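PDB 3MEB: aspartate aminotransferase from Giardia lamblia, which probably catalyses the reversible, pyridoxal-phosphate-dependent transfer of an amino group from L-aspartate to 2-oxoglutarate, giving oxaloacetate and L-glutamate, and works as a homodimer. Local coordinates for residues L343-F346 with Y347-K351. Residues are numbered along the deposited sequence; the frame is centred on the assembly and turned at random.
Sequences LQMF and YDNVK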
ATOM      1  N   LEU A 343     -25.906   4.259  -5.231  1.00  3.29           N
ATOM      2  CA  LEU A 343     -25.790   4.408  -3.769  1.00  3.57           C
ATOM      3  C   LEU A 343     -26.936   3.683  -3.112  1.00  2.97           C
ATOM      4  O   LEU A 343     -26.746   2.937  -2.166  1.00  2.13           O
ATOM      5  CB  LEU A 343     -25.778   5.865  -3.328  1.00  3.37           C
ATOM      6  CG  LEU A 343     -25.714   6.111  -1.802  1.00  3.93           C
ATOM      7  CD1 LEU A 343     -24.467   5.501  -1.107  1.00  2.00           C
ATOM      8  CD2 LEU A 343     -25.790   7.621  -1.521  1.00  2.00           C
ATOM      9  N   GLN A 344     -28.145   3.861  -3.627  1.00  3.42           N
ATOM     10  CA  GLN A 344     -29.283   3.119  -3.072  1.00  3.80           C
ATOM     11  C   GLN A 344     -29.100   1.604  -3.222  1.00  3.84           C
ATOM     12  O   GLN A 344     -29.387   0.828  -2.294  1.00  3.81           O
ATOM     13  CB  GLN A 344     -30.610   3.571  -3.690  1.00  4.22           C
ATOM     14  CG  GLN A 344     -31.818   2.994  -2.945  1.00  7.72           C
ATOM     15  CD  GLN A 344     -31.782   3.306  -1.438  1.00 10.65           C
ATOM     16  OE1 GLN A 344     -31.873   2.397  -0.600  1.00 13.56           O
ATOM     17  NE2 GLN A 344     -31.612   4.586  -1.096  1.00  7.94           N
ATOM     18  N   MET A 345     -28.636   1.180  -4.393  1.00  3.72           N
ATOM     19  CA  MET A 345     -28.338  -0.225  -4.625  1.00  3.65           C
ATOM     20  C   MET A 345     -27.307  -0.716  -3.609  1.00  3.54           C
ATOM     21  O   MET A 345     -27.485  -1.766  -3.000  1.00  3.30           O
ATOM     22  CB  MET A 345     -27.833  -0.447  -6.054  1.00  4.01           C
ATOM     23  CG  MET A 345     -27.613  -1.929  -6.425  1.00  4.80           C
ATOM     24  SD  MET A 345     -26.982  -2.141  -8.097  1.00  4.16           S
ATOM     25  CE  MET A 345     -28.398  -1.536  -9.060  1.00  3.44           C
ATOM     26  N   PHE A 346     -26.239   0.043  -3.433  1.00  2.35           N
ATOM     27  CA  PHE A 346     -25.236  -0.276  -2.411  1.00  2.34           C
ATOM     28  C   PHE A 346     -25.854  -0.487  -1.039  1.00  2.00           C
ATOM     29  O   PHE A 346     -25.583  -1.491  -0.372  1.00  2.00           O
ATOM     30  CB  PHE A 346     -24.216   0.829  -2.320  1.00  2.52           C
ATOM     31  CG  PHE A 346     -23.287   0.685  -1.151  1.00  3.25           C
ATOM     32  CD1 PHE A 346     -22.416  -0.395  -1.070  1.00  4.81           C
ATOM     33  CD2 PHE A 346     -23.294   1.607  -0.145  1.00  2.08           C
ATOM     34  CE1 PHE A 346     -21.563  -0.534   0.031  1.00  4.86           C
ATOM     35  CE2 PHE A 346     -22.453   1.477   0.931  1.00  4.53           C
ATOM     36  CZ  PHE A 346     -21.586   0.390   1.011  1.00  4.33           C
ATOM     37  N   TYR A 347     -26.678   0.456  -0.602  1.00  2.00           N
ATOM     38  CA  TYR A 347     -27.302   0.328   0.729  1.00  2.00           C
ATOM     39  C   TYR A 347     -28.160  -0.927   0.864  1.00  2.00           C
ATOM     40  O   TYR A 347     -28.148  -1.567   1.924  1.00  2.00           O
ATOM     41  CB  TYR A 347     -28.175   1.532   1.050  1.00  2.15           C
ATOM     42  CG  TYR A 347     -27.516   2.867   1.311  1.00  3.05           C
ATOM     43  CD1 TYR A 347     -26.222   2.976   1.861  1.00  6.26           C
ATOM     44  CD2 TYR A 347     -28.224   4.050   1.076  1.00  5.59           C
ATOM     45  CE1 TYR A 347     -25.659   4.236   2.126  1.00  4.74           C
ATOM     46  CE2 TYR A 347     -27.655   5.307   1.344  1.00  5.60           C
ATOM     47  CZ  TYR A 347     -26.394   5.381   1.872  1.00  5.57           C
ATOM     48  OH  TYR A 347     -25.875   6.631   2.123  1.00  6.26           O
ATOM     49  N   ASP A 348     -28.955  -1.233  -0.173  1.00  2.00           N
ATOM     50  CA  ASP A 348     -29.762  -2.457  -0.250  1.00  2.00           C
ATOM     51  C   ASP A 348     -28.863  -3.717  -0.197  1.00  2.19           C
ATOM     52  O   ASP A 348     -29.185  -4.706   0.466  1.00  2.00           O
ATOM     53  CB  ASP A 348     -30.559  -2.531  -1.583  1.00  2.45           C
ATOM     54  CG  ASP A 348     -31.639  -1.439  -1.723  1.00  5.18           C
ATOM     55  OD1 ASP A 348     -31.959  -0.752  -0.756  1.00 10.11           O
ATOM     56  OD2 ASP A 348     -32.216  -1.284  -2.819  1.00 10.54           O
ATOM     57  N   ASN A 349     -27.723  -3.653  -0.892  1.00  2.00           N
ATOM     58  CA  ASN A 349     -26.799  -4.776  -0.970  1.00  2.00           C
ATOM     59  C   ASN A 349     -26.196  -5.113   0.408  1.00  2.00           C
ATOM     60  O   ASN A 349     -26.135  -6.280   0.802  1.00  2.00           O
ATOM     61  CB  ASN A 349     -25.635  -4.460  -1.922  1.00  2.00           C
ATOM     62  CG  ASN A 349     -26.020  -4.423  -3.406  1.00  2.00           C
ATOM     63  OD1 ASN A 349     -25.230  -3.897  -4.210  1.00  2.00           O
ATOM     64  ND2 ASN A 349     -27.187  -4.956  -3.783  1.00  2.00           N
ATOM     65  N   VAL A 350     -25.750  -4.092   1.128  1.00  2.00           N
ATOM     66  CA  VAL A 350     -25.225  -4.248   2.489  1.00  2.00           C
ATOM     67  C   VAL A 350     -26.321  -4.817   3.446  1.00  2.20           C
ATOM     68  O   VAL A 350     -26.043  -5.727   4.227  1.00  2.91           O
ATOM     69  CB  VAL A 350     -24.642  -2.921   2.986  1.00  2.00           C
ATOM     70  CG1 VAL A 350     -24.079  -3.018   4.429  1.00  3.46           C
ATOM     71  CG2 VAL A 350     -23.520  -2.443   2.029  1.00  2.00           C
ATOM     72  N   LYS A 351     -27.552  -4.304   3.366  1.00  2.00           N
ATOM     73  CA  LYS A 351     -28.674  -4.883   4.138  1.00  2.23           C
ATOM     74  C   LYS A 351     -28.882  -6.379   3.835  1.00  2.09           C
ATOM     75  O   LYS A 351     -29.093  -7.163   4.761  1.00  2.00           O
ATOM     76  CB  LYS A 351     -29.957  -4.104   3.896  1.00  2.87           C
ATOM     77  CG  LYS A 351     -30.011  -2.743   4.622  1.00  7.11           C
ATOM     78  CD  LYS A 351     -31.112  -1.842   4.045  1.00 10.00           C
ATOM     79  CE  LYS A 351     -31.256  -0.485   4.755  1.00 13.22           C
ATOM     80  NZ  LYS A 351     -31.112  -0.528   6.258  1.00 15.31           N
TER
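With CG of Leu-343 trans to its backbone N (chi1 178°) and CG of Tyr-347 turned back beside its own N (chi1 -70°), the end of Leu-343 meets the Tyr-347 ring one helical turn on. Methyl CD1 of Leu-343 settles over one face of that ring, off-centre towards the rim, 3.5 Å from Tyr-347 CZ; a branched aliphatic chain suits this CH-pi contact because its methyl can lie on the broad face that tyrosine offers. Phe-105 of helix 97-108 touches both residues. The next pair reverses the roles: Val-350 CG2 sits over a face of the Phe-346 ring, 3.8 Å from its centroid, beta-branched valine holding a methyl close to the backbone. Phe-346 is buried, its ring also stacked with that of Phe-279, a place where a large flat hydrocarbon fills the interior. Between the two pairs, Phe-346 CD2 meets Tyr-347 CD1 at 3.8 Å. On another side of the helix, Met-345 CG lies 3.8 Å from Asn-349 OD1. Asn-349 is buried, and its amide suits the place by giving OD1 as acceptor to Ala-71 N, tying in helix 70-81, whose Pro-70 Met-345 also touches. These i to i+4 pairs are those of an alpha helix, and exposed Gln-344, Asp-348 and Lys-351 against buried Phe-346 and Val-350 mark this part of helix 340-370 in the aminotransferase fold as amphipathic.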